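Tailspike protein (Siphovirus 9NA, PDB 3RIQ) probably recognises the lipopolysaccharide receptor on Salmonella cells and cleaves it as an endorhamnosidase, through a trimeric right-handed beta-helix. Local coordinates at residues T147-S152 with L169-N174; I191-H196 with N205-G210; T308-R313 with Q330-D335; N354-I359 with G378-R383; K366-L371 with A389-G394. One frame throughout, in Å; residues are numbered along the deposited sequence.

Interaction 1: residues T147-S152 with L169-N174; sequences TLRVNS and LFTLCN
Leu-169 and Val-150 bury the most surface in this contact between two parallel strands, with Thr-171 close behind, each meeting a residue on the neighbouring rung of the beta-helix. Leu-169 lies alongside Arg-149, the two side chains pointing the same way, and its CD2 methyl approaches Arg-149 NE at 3.6 Å. The arginine leaves the sheet with CG anti to the backbone N (chi1 -172°) and runs extended to NE, which brings that N-H level with the next side chain along the partner strand. There Arg-149 NE donates an almost straight bond of 2.9 Å to Thr-171 OG1, the hydroxyl oxygen lying at the edge of the guanidinium and in its plane. Asn-151 ND2 packs beside this row, 3.5 Å from Thr-171 CB, while its OD1 is bonded by Asn-72 on the preceding rung.

On the other face, the isopropyl group of Val-150 runs beside the Phe-170 ring, CB 3.7 Å from CD1. Main-chain bonds alternate between the strands, among them Val-150 N to Leu-169 O at 2.8 Å and Thr-171 N to Val-150 O at 2.9 Å. The last, from Ser-152 N to Thr-171 O, carries the pairing into the turn.

Glu-194 on the following rung takes a salt bridge from Arg-149 NH2 and a hydrogen bond with Thr-171 OG1, and a glycerol, probably from the crystallisation liquor, is bound at Arg-149 NH1. Arg-149, Thr-171 and Glu-194 thus link three rungs: the last two together would hold the guanidinium in one orientation, whereas the Val-150 and Phe-170 face belongs to the apolar interior.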
# COMPACT_ATOMS: atom_id res chain seq x y z
N THR A 147 16.77 1.47 32.58
CA THR A 147 15.46 2.02 32.19
C THR A 147 15.32 3.46 32.66
O THR A 147 15.53 3.77 33.86
CB THR A 147 14.33 1.16 32.82
OG1 THR A 147 14.52 -0.20 32.40
CG2 THR A 147 12.95 1.62 32.38
N LEU A 148 14.94 4.33 31.72
CA LEU A 148 14.54 5.70 32.06
C LEU A 148 13.04 5.66 32.31
O LEU A 148 12.28 5.24 31.43
CB LEU A 148 14.82 6.65 30.87
CG LEU A 148 14.67 8.15 31.24
CD1 LEU A 148 15.74 8.59 32.27
CD2 LEU A 148 14.67 9.01 29.98
N ARG A 149 12.60 6.12 33.48
CA ARG A 149 11.18 6.22 33.79
C ARG A 149 10.82 7.69 33.90
O ARG A 149 11.28 8.38 34.84
CB ARG A 149 10.85 5.48 35.09
CG ARG A 149 9.34 5.38 35.35
CD ARG A 149 9.03 4.65 36.64
NE ARG A 149 7.68 4.07 36.55
CZ ARG A 149 7.20 3.18 37.41
NH1 ARG A 149 7.92 2.86 38.50
NH2 ARG A 149 6.00 2.64 37.21
N VAL A 150 10.02 8.17 32.95
CA VAL A 150 9.56 9.57 32.93
C VAL A 150 8.16 9.55 33.55
O VAL A 150 7.26 8.89 33.01
CB VAL A 150 9.54 10.12 31.50
CG1 VAL A 150 8.89 11.50 31.45
CG2 VAL A 150 10.95 10.15 30.92
N ASN A 151 7.99 10.24 34.69
CA ASN A 151 6.73 10.16 35.43
C ASN A 151 5.88 11.41 35.29
O ASN A 151 6.37 12.54 35.49
CB ASN A 151 7.07 9.98 36.92
CG ASN A 151 7.84 8.67 37.21
OD1 ASN A 151 8.94 8.66 37.82
ND2 ASN A 151 7.27 7.58 36.78
N SER A 152 4.61 11.22 34.95
CA SER A 152 3.59 12.27 34.92
C SER A 152 4.08 13.51 34.17
O SER A 152 4.08 14.62 34.72
CB SER A 152 3.16 12.62 36.35
OG SER A 152 2.51 11.50 36.91
N LEU A 169 10.44 4.05 29.79
CA LEU A 169 9.12 3.79 30.41
C LEU A 169 8.46 5.14 30.72
O LEU A 169 9.02 5.93 31.50
CB LEU A 169 9.31 2.94 31.67
CG LEU A 169 8.10 2.77 32.60
CD1 LEU A 169 7.01 2.03 31.88
CD2 LEU A 169 8.56 1.99 33.78
N PHE A 170 7.29 5.39 30.15
CA PHE A 170 6.55 6.64 30.39
C PHE A 170 5.34 6.26 31.23
O PHE A 170 4.45 5.51 30.76
CB PHE A 170 6.11 7.27 29.05
CG PHE A 170 7.27 7.72 28.23
CD1 PHE A 170 7.81 8.98 28.45
CD2 PHE A 170 7.84 6.89 27.26
CE1 PHE A 170 8.93 9.44 27.69
CE2 PHE A 170 8.94 7.33 26.50
CZ PHE A 170 9.51 8.59 26.74
N THR A 171 5.32 6.79 32.45
CA THR A 171 4.27 6.46 33.44
C THR A 171 3.33 7.64 33.61
O THR A 171 3.78 8.72 34.00
CB THR A 171 4.91 6.04 34.77
OG1 THR A 171 5.69 4.86 34.54
CG2 THR A 171 3.85 5.73 35.87
N LEU A 172 2.04 7.43 33.36
CA LEU A 172 1.01 8.50 33.48
C LEU A 172 1.35 9.74 32.63
O LEU A 172 1.17 10.90 33.07
CB LEU A 172 0.72 8.92 34.95
CG LEU A 172 0.06 7.84 35.83
CD1 LEU A 172 -0.12 8.39 37.25
CD2 LEU A 172 -1.30 7.44 35.27
N CYS A 173 1.85 9.48 31.41
CA CYS A 173 2.18 10.55 30.50
C CYS A 173 1.13 10.67 29.41
O CYS A 173 0.41 9.70 29.10
CB CYS A 173 3.56 10.30 29.84
SG CYS A 173 4.96 10.40 31.04
N ASN A 174 1.11 11.84 28.77
CA ASN A 174 0.24 12.07 27.59
C ASN A 174 1.01 12.89 26.57
O ASN A 174 1.92 13.67 26.93
CB ASN A 174 -1.02 12.84 27.97
CG ASN A 174 -1.88 12.10 28.96
OD1 ASN A 174 -2.63 11.18 28.61
ND2 ASN A 174 -1.75 12.50 30.25

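Interaction 2: residues I191-H196 with N205-G210; sequences ITFENH and NKVVGG
The backbones of 191-196 and 205-210 run in nearly opposite directions where they touch, 168° apart, yet stay too far from each other to pair as strands: the nearest alpha carbons, of Phe-193 and Asn-205, are 7.0 Å apart. The contact is therefore made by side chains that fill the space between two walls of the coil, with a corner of the chain at Ile-191.

Phe-193 is the centre of it. Asn-205 CB sits over the middle of one ring face, 3.6 Å from the centroid and almost on the normal, a CH-pi contact. The two side chains slide past each other in opposite directions, and the amide plane of Asn-205 lies only 11° from that of the ring. With CG anti to its own carbonyl carbon (chi1 -56°), Phe-193 projects its far edge toward the strand 206-208. At that edge and near the ring plane, Phe-193 CE2 meets Val-207 CG2 at 4.0 Å. The same methyl of Val-207 also touches Ile-191 CG2 at 4.0 Å, their side chains crossing at a slant.

Asn-205 and its neighbour Asn-195 are held by other rungs. Asn-205 OD1 accepts from the backbone N of Ile-176, and its ND2 donates to Cys-173 O and Asn-225 OD1; Asn-195 joins Cys-173 O through ND2 and Asn-225 through OD1.

Buried amides are thus satisfied along the stack of rungs, while across the lumen the cohesion is apolar. The bonds of the Asn-205 amide would hold its rotation, which keeps it nearly parallel to the Phe-193 ring.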
# COMPACT_ATOMS: atom_id res chain seq x y z
N ILE A 191 9.80 0.75 24.23
CA ILE A 191 9.12 1.96 24.69
C ILE A 191 7.80 1.53 25.26
O ILE A 191 7.03 0.84 24.56
CB ILE A 191 8.84 2.93 23.51
CG1 ILE A 191 10.13 3.34 22.76
CG2 ILE A 191 8.05 4.16 24.02
CD1 ILE A 191 11.04 4.12 23.49
N THR A 192 7.48 1.95 26.48
CA THR A 192 6.21 1.58 27.09
C THR A 192 5.46 2.81 27.54
O THR A 192 6.04 3.68 28.20
CB THR A 192 6.44 0.70 28.36
OG1 THR A 192 7.16 -0.48 28.03
CG2 THR A 192 5.10 0.32 29.05
N PHE A 193 4.16 2.88 27.22
CA PHE A 193 3.29 3.95 27.73
C PHE A 193 2.37 3.33 28.77
O PHE A 193 1.42 2.59 28.43
CB PHE A 193 2.52 4.64 26.60
CG PHE A 193 3.41 5.18 25.53
CD1 PHE A 193 4.21 6.30 25.79
CD2 PHE A 193 3.46 4.57 24.26
CE1 PHE A 193 5.06 6.83 24.82
CE2 PHE A 193 4.31 5.11 23.26
CZ PHE A 193 5.09 6.24 23.55
N GLU A 194 2.71 3.54 30.05
CA GLU A 194 2.07 2.84 31.17
C GLU A 194 1.09 3.77 31.87
O GLU A 194 1.53 4.65 32.63
CB GLU A 194 3.18 2.41 32.15
CG GLU A 194 2.69 1.66 33.37
CD GLU A 194 3.80 1.47 34.37
OE1 GLU A 194 4.52 2.41 34.66
OE2 GLU A 194 3.97 0.37 34.89
N ASN A 195 -0.22 3.59 31.63
CA ASN A 195 -1.23 4.52 32.18
C ASN A 195 -2.29 3.88 33.07
O ASN A 195 -3.32 4.47 33.32
CB ASN A 195 -1.88 5.34 31.05
CG ASN A 195 -0.89 6.26 30.35
OD1 ASN A 195 -0.08 5.81 29.56
ND2 ASN A 195 -0.91 7.52 30.68
N HIS A 196 -2.03 2.69 33.60
CA HIS A 196 -3.08 2.04 34.40
C HIS A 196 -3.19 2.51 35.86
O HIS A 196 -4.08 2.06 36.55
CB HIS A 196 -2.87 0.53 34.41
CG HIS A 196 -1.64 0.15 35.16
ND1 HIS A 196 -0.38 0.52 34.74
CD2 HIS A 196 -1.47 -0.51 36.33
CE1 HIS A 196 0.51 0.09 35.61
NE2 HIS A 196 -0.13 -0.54 36.59
N ASN A 205 0.17 9.39 22.80
CA ASN A 205 1.49 8.80 23.00
C ASN A 205 1.79 7.98 21.76
O ASN A 205 0.99 7.09 21.35
CB ASN A 205 1.49 7.92 24.23
CG ASN A 205 1.30 8.72 25.50
OD1 ASN A 205 1.88 9.82 25.64
ND2 ASN A 205 0.58 8.14 26.47
N LYS A 206 2.90 8.29 21.12
CA LYS A 206 3.20 7.70 19.80
C LYS A 206 4.70 7.50 19.56
O LYS A 206 5.53 8.27 20.09
CB LYS A 206 2.57 8.54 18.69
CG LYS A 206 3.16 9.85 18.42
CD LYS A 206 2.31 10.57 17.37
CE LYS A 206 0.88 10.76 17.91
NZ LYS A 206 -0.01 11.48 17.01
N VAL A 207 5.03 6.49 18.78
CA VAL A 207 6.38 6.30 18.26
C VAL A 207 6.29 6.44 16.75
O VAL A 207 5.41 5.81 16.11
CB VAL A 207 6.91 4.90 18.64
CG1 VAL A 207 8.34 4.62 18.07
CG2 VAL A 207 6.89 4.74 20.21
N VAL A 208 7.21 7.21 16.14
CA VAL A 208 7.24 7.39 14.67
C VAL A 208 8.66 7.24 14.17
O VAL A 208 9.52 8.04 14.56
CB VAL A 208 6.71 8.81 14.28
CG1 VAL A 208 6.76 9.01 12.75
CG2 VAL A 208 5.30 9.04 14.85
N GLY A 209 8.90 6.25 13.29
CA GLY A 209 10.25 6.12 12.70
C GLY A 209 11.10 5.12 13.44
O GLY A 209 10.78 4.74 14.58
N GLY A 210 12.22 4.73 12.81
CA GLY A 210 13.29 4.03 13.51
C GLY A 210 13.18 2.52 13.60
O GLY A 210 12.43 1.87 12.85

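Interaction 3: residues T308-R313 with Q330-D335; sequences TQHIIR and QKNIID
Asn-332 OD1 is gripped by two donors from the preceding rung, Thr-308 OG1 and His-310 N, each at 2.8 Å. Both lie in the carbonyl plane on a lone pair. The threonine hydroxyl reaches it because OG1 stands between its backbone N and carbonyl carbon (chi1 48°). His-310 runs alongside Asn-332 with ring and amide planes 8° apart, and its ND1 is bonded to the backbone N of Leu-265.

Beyond the turn the strands 311-313 and 333-335 run parallel, 5° apart. Ile-333 N donates to His-310 O, Ile-312 N to Ile-333 O, and Asp-335 N to Ile-312 O, each 2.9 Å. Ile-312 and Ile-334 lie side by side in the interior, CD1 to CG1 4.1 Å. At the turn, Gln-309 and Lys-331 lie side by side, CG to CB 3.7 Å, and a water links Gln-309 OE1 to Lys-331 NZ.

The charged groups of Arg-313 and Asp-335 do not touch: a water accepts from Arg-313 NE at 2.9 Å and donates to Asp-335 OD2 at 2.7 Å. Asp-335 OD1 is bonded by Thr-357 and Asn-358, and Arg-313 NH1 by Asn-269 of the second subunit.

Opposite charges facing the trimer interface are thus joined through solvent, which would moderate their attraction, while the asparagine oxygen, with its two donors, would tie the two turns together just before the strands.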
# COMPACT_ATOMS: atom_id res chain seq x y z
N THR A 308 -12.76 -1.82 20.17
CA THR A 308 -11.45 -1.17 20.20
C THR A 308 -11.26 -0.14 19.09
O THR A 308 -10.55 0.84 19.31
CB THR A 308 -10.32 -2.20 20.22
OG1 THR A 308 -10.55 -3.20 19.20
CG2 THR A 308 -10.28 -2.91 21.58
N GLN A 309 -11.84 -0.36 17.89
CA GLN A 309 -11.78 0.65 16.80
C GLN A 309 -10.35 1.08 16.48
O GLN A 309 -10.10 2.25 16.25
CB GLN A 309 -12.60 1.90 17.16
CG GLN A 309 -14.14 1.69 17.22
CD GLN A 309 -14.87 3.04 17.08
OE1 GLN A 309 -14.90 3.64 15.99
NE2 GLN A 309 -15.42 3.53 18.18
N HIS A 310 -9.41 0.14 16.47
CA HIS A 310 -8.07 0.46 16.00
C HIS A 310 -8.06 0.54 14.47
O HIS A 310 -8.92 -0.03 13.78
CB HIS A 310 -7.06 -0.59 16.47
CG HIS A 310 -6.94 -0.70 17.96
ND1 HIS A 310 -6.57 0.36 18.76
CD2 HIS A 310 -7.03 -1.78 18.77
CE1 HIS A 310 -6.48 -0.06 20.02
NE2 HIS A 310 -6.77 -1.35 20.05
N ILE A 311 -7.07 1.26 13.96
CA ILE A 311 -6.71 1.24 12.55
C ILE A 311 -5.35 0.59 12.41
O ILE A 311 -4.37 1.05 13.04
CB ILE A 311 -6.70 2.67 11.95
CG1 ILE A 311 -8.08 3.33 12.10
CG2 ILE A 311 -6.18 2.66 10.50
CD1 ILE A 311 -8.14 4.84 11.65
N ILE A 312 -5.30 -0.48 11.62
CA ILE A 312 -4.06 -1.23 11.43
C ILE A 312 -3.81 -1.28 9.93
O ILE A 312 -4.62 -1.84 9.20
CB ILE A 312 -4.23 -2.67 11.97
CG1 ILE A 312 -4.49 -2.65 13.50
CG2 ILE A 312 -2.95 -3.53 11.63
CD1 ILE A 312 -4.95 -4.04 14.06
N ARG A 313 -2.70 -0.72 9.46
CA ARG A 313 -2.47 -0.72 8.01
C ARG A 313 -0.99 -0.75 7.62
O ARG A 313 -0.11 -0.31 8.40
CB ARG A 313 -3.18 0.43 7.33
CG ARG A 313 -3.02 1.74 7.94
CD ARG A 313 -4.06 2.81 7.39
NE ARG A 313 -3.82 3.15 5.98
CZ ARG A 313 -3.07 4.15 5.56
NH1 ARG A 313 -2.46 4.94 6.45
NH2 ARG A 313 -2.88 4.34 4.24
N GLN A 330 -13.80 -5.42 18.10
CA GLN A 330 -14.66 -5.15 16.95
C GLN A 330 -14.56 -3.73 16.51
O GLN A 330 -14.00 -2.90 17.21
CB GLN A 330 -16.12 -5.51 17.25
CG GLN A 330 -16.80 -4.68 18.38
CD GLN A 330 -18.28 -5.05 18.49
OE1 GLN A 330 -19.08 -4.77 17.57
NE2 GLN A 330 -18.64 -5.75 19.55
N LYS A 331 -15.07 -3.48 15.31
CA LYS A 331 -15.05 -2.18 14.65
C LYS A 331 -13.63 -1.70 14.36
O LYS A 331 -13.41 -0.51 14.14
CB LYS A 331 -15.84 -1.14 15.45
CG LYS A 331 -17.32 -1.46 15.53
CD LYS A 331 -18.07 -0.47 16.46
CE LYS A 331 -18.52 0.75 15.62
NZ LYS A 331 -18.96 1.95 16.36
N ASN A 332 -12.69 -2.62 14.30
CA ASN A 332 -11.34 -2.31 13.80
C ASN A 332 -11.33 -2.24 12.28
O ASN A 332 -12.13 -2.92 11.63
CB ASN A 332 -10.34 -3.36 14.25
CG ASN A 332 -10.30 -3.55 15.76
OD1 ASN A 332 -9.93 -2.65 16.51
ND2 ASN A 332 -10.66 -4.74 16.22
N ILE A 333 -10.43 -1.45 11.72
CA ILE A 333 -10.17 -1.41 10.25
C ILE A 333 -8.76 -1.91 10.02
O ILE A 333 -7.83 -1.38 10.61
CB ILE A 333 -10.38 0.02 9.68
CG1 ILE A 333 -11.85 0.40 9.82
CG2 ILE A 333 -9.91 0.09 8.22
CD1 ILE A 333 -12.15 1.88 9.52
N ILE A 334 -8.62 -2.96 9.22
CA ILE A 334 -7.32 -3.55 8.91
C ILE A 334 -7.16 -3.55 7.41
O ILE A 334 -8.01 -4.10 6.71
CB ILE A 334 -7.18 -5.02 9.45
CG1 ILE A 334 -7.38 -5.08 10.96
CG2 ILE A 334 -5.78 -5.58 9.11
CD1 ILE A 334 -8.82 -5.35 11.38
N ASP A 335 -6.10 -2.91 6.91
CA ASP A 335 -5.86 -2.87 5.46
C ASP A 335 -4.38 -3.04 5.14
O ASP A 335 -3.55 -2.36 5.75
CB ASP A 335 -6.35 -1.53 4.84
CG ASP A 335 -6.05 -1.45 3.35
OD1 ASP A 335 -6.52 -2.37 2.62
OD2 ASP A 335 -5.30 -0.55 2.89
O HOH W 1 -17.52 3.70 14.34
O HOH W 2 -14.27 2.52 13.46
O HOH W 3 -11.44 1.40 13.29
O HOH W 4 -5.46 2.00 3.86

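Interaction 4: residues N354-I359 with G378-R383; sequences NDITNI and GGSRLR
A single carboxylate oxygen, Asp-355 OD1, takes three N-H bonds from two arginines of strand 381-388 on the following rung. Arg-381 grips the aspartate side-on, NE to OD1 at 2.9 Å and NH2 to OD2 at 3.0 Å, both nearly straight but arriving from above the carboxylate plane, the guanidinium plane being turned 50° from it. Arg-383 comes end-on and almost coplanar with the carboxylate, its NH1 and NH2 both directed at OD1; NH1, at 2.9 Å, uses the anti lone pair. A bend at chi2 (100°) brings the guanidinium of Arg-383 back along the sheet, with the CB of Arg-381 over one of its faces. The two positive groups are thus drawn together round one anion.

Beneath this network the strands pair in parallel, rung to rung of the right-handed beta-helix: Arg-381 N donates to Asn-354 O, Ile-356 N to Arg-381 O, and Arg-383 N to Ile-356 O. On the opposite face Ile-356 lies beside Leu-382, CB to CG 4.2 Å.

The salt-bridge network looks to the second subunit, where His-388 accepts from Arg-383 NE and Tyr-340 packs on Asp-355 and Arg-383. The isoleucine face turns inward onto Met-347 and Cys-376. Strand 355-362 is itself flanked by 333-340, to which Asp-355 is joined by backbone bonds with Asn-332 and Ile-334, and strand 381-388 continues the stack to 402-409.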
# COMPACT_ATOMS: atom_id res chain seq x y z
N ASN A 354 -15.19 -6.91 12.23
CA ASN A 354 -14.07 -6.12 11.73
C ASN A 354 -14.06 -6.09 10.22
O ASN A 354 -14.61 -6.97 9.55
CB ASN A 354 -12.73 -6.69 12.27
CG ASN A 354 -12.64 -6.60 13.78
OD1 ASN A 354 -12.79 -5.52 14.34
ND2 ASN A 354 -12.42 -7.73 14.44
N ASP A 355 -13.41 -5.06 9.69
CA ASP A 355 -13.29 -4.85 8.25
C ASP A 355 -11.84 -5.05 7.84
O ASP A 355 -10.96 -4.34 8.31
CB ASP A 355 -13.77 -3.45 7.90
CG ASP A 355 -15.26 -3.37 7.93
OD1 ASP A 355 -15.90 -3.89 6.99
OD2 ASP A 355 -15.82 -2.81 8.88
N ILE A 356 -11.63 -6.05 6.98
CA ILE A 356 -10.30 -6.60 6.69
C ILE A 356 -10.08 -6.61 5.19
O ILE A 356 -10.84 -7.26 4.47
CB ILE A 356 -10.21 -8.07 7.20
CG1 ILE A 356 -10.50 -8.16 8.70
CG2 ILE A 356 -8.85 -8.69 6.91
CD1 ILE A 356 -10.68 -9.58 9.21
N THR A 357 -9.06 -5.91 4.74
CA THR A 357 -8.80 -5.81 3.30
C THR A 357 -7.34 -5.95 2.94
O THR A 357 -6.48 -5.58 3.71
CB THR A 357 -9.30 -4.45 2.70
OG1 THR A 357 -8.73 -3.34 3.40
CG2 THR A 357 -10.82 -4.33 2.78
N ASN A 358 -7.09 -6.51 1.76
CA ASN A 358 -5.73 -6.56 1.19
C ASN A 358 -4.73 -7.29 2.06
O ASN A 358 -3.69 -6.76 2.45
CB ASN A 358 -5.30 -5.14 0.80
CG ASN A 358 -6.18 -4.58 -0.30
OD1 ASN A 358 -6.33 -5.22 -1.35
ND2 ASN A 358 -6.82 -3.46 -0.05
N ILE A 359 -5.07 -8.53 2.39
CA ILE A 359 -4.22 -9.39 3.20
C ILE A 359 -3.49 -10.36 2.29
O ILE A 359 -4.13 -10.95 1.42
CB ILE A 359 -5.08 -10.23 4.18
CG1 ILE A 359 -6.01 -9.33 4.98
CG2 ILE A 359 -4.19 -11.07 5.10
CD1 ILE A 359 -5.32 -8.31 5.87
N GLY A 378 -15.08 -14.67 14.32
CA GLY A 378 -16.39 -14.00 14.48
C GLY A 378 -16.92 -13.62 13.12
O GLY A 378 -16.53 -14.21 12.11
N GLY A 379 -17.80 -12.64 13.08
CA GLY A 379 -18.39 -12.27 11.79
C GLY A 379 -17.70 -11.07 11.21
O GLY A 379 -18.16 -9.92 11.39
N SER A 380 -16.60 -11.33 10.51
CA SER A 380 -15.83 -10.24 9.89
C SER A 380 -16.06 -10.18 8.37
O SER A 380 -16.72 -11.07 7.80
CB SER A 380 -14.34 -10.34 10.25
OG SER A 380 -14.20 -10.01 11.63
N ARG A 381 -15.56 -9.12 7.73
CA ARG A 381 -15.80 -8.94 6.29
C ARG A 381 -14.42 -8.82 5.65
O ARG A 381 -13.66 -7.89 5.97
CB ARG A 381 -16.61 -7.65 6.04
CG ARG A 381 -18.03 -7.73 6.63
CD ARG A 381 -18.69 -6.35 6.83
NE ARG A 381 -18.03 -5.58 7.89
CZ ARG A 381 -18.29 -5.64 9.21
NH1 ARG A 381 -19.22 -6.47 9.67
NH2 ARG A 381 -17.60 -4.85 10.06
N LEU A 382 -14.10 -9.75 4.75
CA LEU A 382 -12.75 -9.83 4.15
C LEU A 382 -12.84 -9.55 2.67
O LEU A 382 -13.71 -10.17 1.98
CB LEU A 382 -12.15 -11.22 4.33
CG LEU A 382 -11.79 -11.67 5.76
CD1 LEU A 382 -13.03 -11.93 6.59
CD2 LEU A 382 -10.93 -12.91 5.71
N ARG A 383 -11.98 -8.66 2.17
CA ARG A 383 -12.00 -8.31 0.72
C ARG A 383 -10.56 -8.22 0.24
O ARG A 383 -9.80 -7.40 0.77
CB ARG A 383 -12.74 -7.01 0.40
CG ARG A 383 -14.16 -6.85 0.93
CD ARG A 383 -14.16 -6.01 2.14
NE ARG A 383 -15.48 -5.64 2.67
CZ ARG A 383 -15.62 -4.95 3.81
NH1 ARG A 383 -14.54 -4.57 4.50
NH2 ARG A 383 -16.83 -4.65 4.27

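Interaction 5: residues K366-L371 with A389-G394; sequences KDLTNL and AYTTQG
Gln-393 turns its CG anti to its carbonyl carbon (chi1 -69°) and then runs on extended, which carries its terminal amide into the turn formed by Leu-368, Thr-369 and Asn-370. There Gln-393 OE1 accepts from Asn-370 N at 2.8 Å, the donor lying 49° above the carbonyl plane rather than on a lone pair. On the other branch, Gln-393 NE2 makes a weak bond of 3.3 Å to Leu-368 O. The side-chain amide therefore spans the turn from both of its ends, and OE1 is also met by Asn-365 ND2.

Asn-370 crosses Gln-393 at about a right angle with their amide planes stacked, 12° apart. Its OD1 touches the glutamine CB at 3.7 Å and accepts a hydrogen bond from a water that accepts from Gly-394 N. A second water donates to both Leu-371 O and Gln-393 O, at 2.8 Å each, so that it joins two backbone acceptors. Leu-368 slides past Thr-391 in the opposite sense, CD2 lying 3.5 Å from OG1.

Thr-391 OG1 accepts a straight bond of 3.1 Å from Gln-393 N, an ST turn, which probably steadies the backbone from which the glutamine projects. Nearby Tyr-390 packs on Arg-381 of the third subunit. The whole is a surface pairing of the corresponding loops on two successive rungs of a right-handed beta-helix, stacked by side-chain amides and water instead of strand bonds.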
# COMPACT_ATOMS: atom_id res chain seq x y z
N LYS A 366 4.28 -22.55 9.43
CA LYS A 366 5.57 -23.02 8.94
C LYS A 366 6.01 -24.25 9.72
O LYS A 366 6.74 -25.09 9.19
CB LYS A 366 6.61 -21.88 9.01
CG LYS A 366 8.01 -22.20 8.40
CD LYS A 366 8.96 -21.01 8.64
CE LYS A 366 10.35 -21.27 8.09
NZ LYS A 366 11.33 -20.20 8.39
N ASP A 367 5.53 -24.40 10.95
CA ASP A 367 5.96 -25.58 11.71
C ASP A 367 5.05 -26.80 11.60
O ASP A 367 5.24 -27.81 12.32
CB ASP A 367 6.22 -25.21 13.16
CG ASP A 367 7.46 -24.36 13.31
OD1 ASP A 367 8.43 -24.45 12.50
OD2 ASP A 367 7.48 -23.60 14.26
N LEU A 368 4.08 -26.74 10.68
CA LEU A 368 3.27 -27.94 10.33
C LEU A 368 2.53 -28.55 11.54
O LEU A 368 2.53 -29.78 11.72
CB LEU A 368 4.13 -29.00 9.59
CG LEU A 368 4.89 -28.51 8.35
CD1 LEU A 368 5.76 -29.64 7.76
CD2 LEU A 368 3.93 -27.95 7.28
N THR A 369 1.89 -27.71 12.33
CA THR A 369 1.13 -28.15 13.49
C THR A 369 -0.37 -28.07 13.22
O THR A 369 -1.19 -27.91 14.14
CB THR A 369 1.53 -27.39 14.77
OG1 THR A 369 1.22 -26.00 14.63
CG2 THR A 369 3.05 -27.55 15.05
N ASN A 370 -0.73 -28.19 11.94
CA ASN A 370 -2.13 -28.30 11.54
C ASN A 370 -2.96 -27.05 11.77
O ASN A 370 -4.17 -27.11 11.98
CB ASN A 370 -2.80 -29.53 12.16
CG ASN A 370 -2.96 -30.63 11.16
OD1 ASN A 370 -3.41 -30.39 10.02
ND2 ASN A 370 -2.61 -31.85 11.55
N LEU A 371 -2.29 -25.91 11.68
CA LEU A 371 -2.93 -24.62 11.83
C LEU A 371 -3.30 -24.05 10.45
O LEU A 371 -2.69 -24.37 9.46
CB LEU A 371 -1.99 -23.65 12.57
CG LEU A 371 -1.55 -24.12 13.96
CD1 LEU A 371 -0.62 -23.05 14.55
CD2 LEU A 371 -2.76 -24.37 14.85
N ALA A 389 -0.00 -21.11 0.60
CA ALA A 389 0.41 -22.08 1.61
C ALA A 389 1.47 -22.98 0.98
O ALA A 389 1.35 -23.36 -0.19
CB ALA A 389 -0.79 -22.90 2.04
N TYR A 390 2.49 -23.34 1.75
CA TYR A 390 3.53 -24.28 1.28
C TYR A 390 3.31 -25.66 1.88
O TYR A 390 4.22 -26.53 1.90
CB TYR A 390 4.93 -23.74 1.66
CG TYR A 390 5.43 -22.48 0.94
CD1 TYR A 390 4.59 -21.70 0.13
CD2 TYR A 390 6.74 -22.02 1.14
CE1 TYR A 390 5.06 -20.56 -0.52
CE2 TYR A 390 7.21 -20.85 0.51
CZ TYR A 390 6.35 -20.12 -0.31
OH TYR A 390 6.80 -18.94 -0.94
N THR A 391 2.09 -25.84 2.40
CA THR A 391 1.62 -27.12 2.92
C THR A 391 0.14 -27.31 2.58
O THR A 391 -0.60 -26.31 2.38
CB THR A 391 1.78 -27.18 4.47
OG1 THR A 391 1.29 -28.45 4.96
CG2 THR A 391 0.98 -26.04 5.13
N THR A 392 -0.28 -28.58 2.53
CA THR A 392 -1.69 -28.95 2.34
C THR A 392 -2.48 -29.02 3.66
O THR A 392 -3.69 -29.22 3.62
CB THR A 392 -1.87 -30.31 1.57
OG1 THR A 392 -1.22 -31.35 2.30
CG2 THR A 392 -1.24 -30.19 0.18
N GLN A 393 -1.81 -28.87 4.80
CA GLN A 393 -2.51 -28.88 6.09
C GLN A 393 -3.55 -27.77 6.18
O GLN A 393 -3.31 -26.61 5.76
CB GLN A 393 -1.56 -28.70 7.26
CG GLN A 393 -0.65 -29.87 7.50
CD GLN A 393 0.13 -29.77 8.82
OE1 GLN A 393 0.29 -28.68 9.39
NE2 GLN A 393 0.62 -30.91 9.30
N GLY A 394 -4.70 -28.11 6.76
CA GLY A 394 -5.68 -27.09 7.16
C GLY A 394 -6.34 -26.34 6.00
O GLY A 394 -6.51 -26.89 4.88
O HOH W 5 -5.10 -30.61 8.02
O HOH W 6 -1.89 -24.49 6.81

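Overall arrangement
Following the chain from the N terminus, interaction 1 closes one turn of the coil, and interaction 2 the next corner, between strands 184-194 and 206-208. They touch: Phe-170 O meets Glu-194 N at 2.7 Å, since strands 166-171 and 184-194 are neighbours. Interaction 3 closes a later turn, its centre about 18 Å from that of interaction 2. Interaction 4 follows directly, joined to it through neighbouring strands 333-340 and 355-362, and both face the second subunit. Interactions 1 to 4 are in series. Interactions 4 and 5 cross, their segments alternating along the same two turns: 4 pairs the strands and 5 the loops beyond them, centres about 22 Å apart.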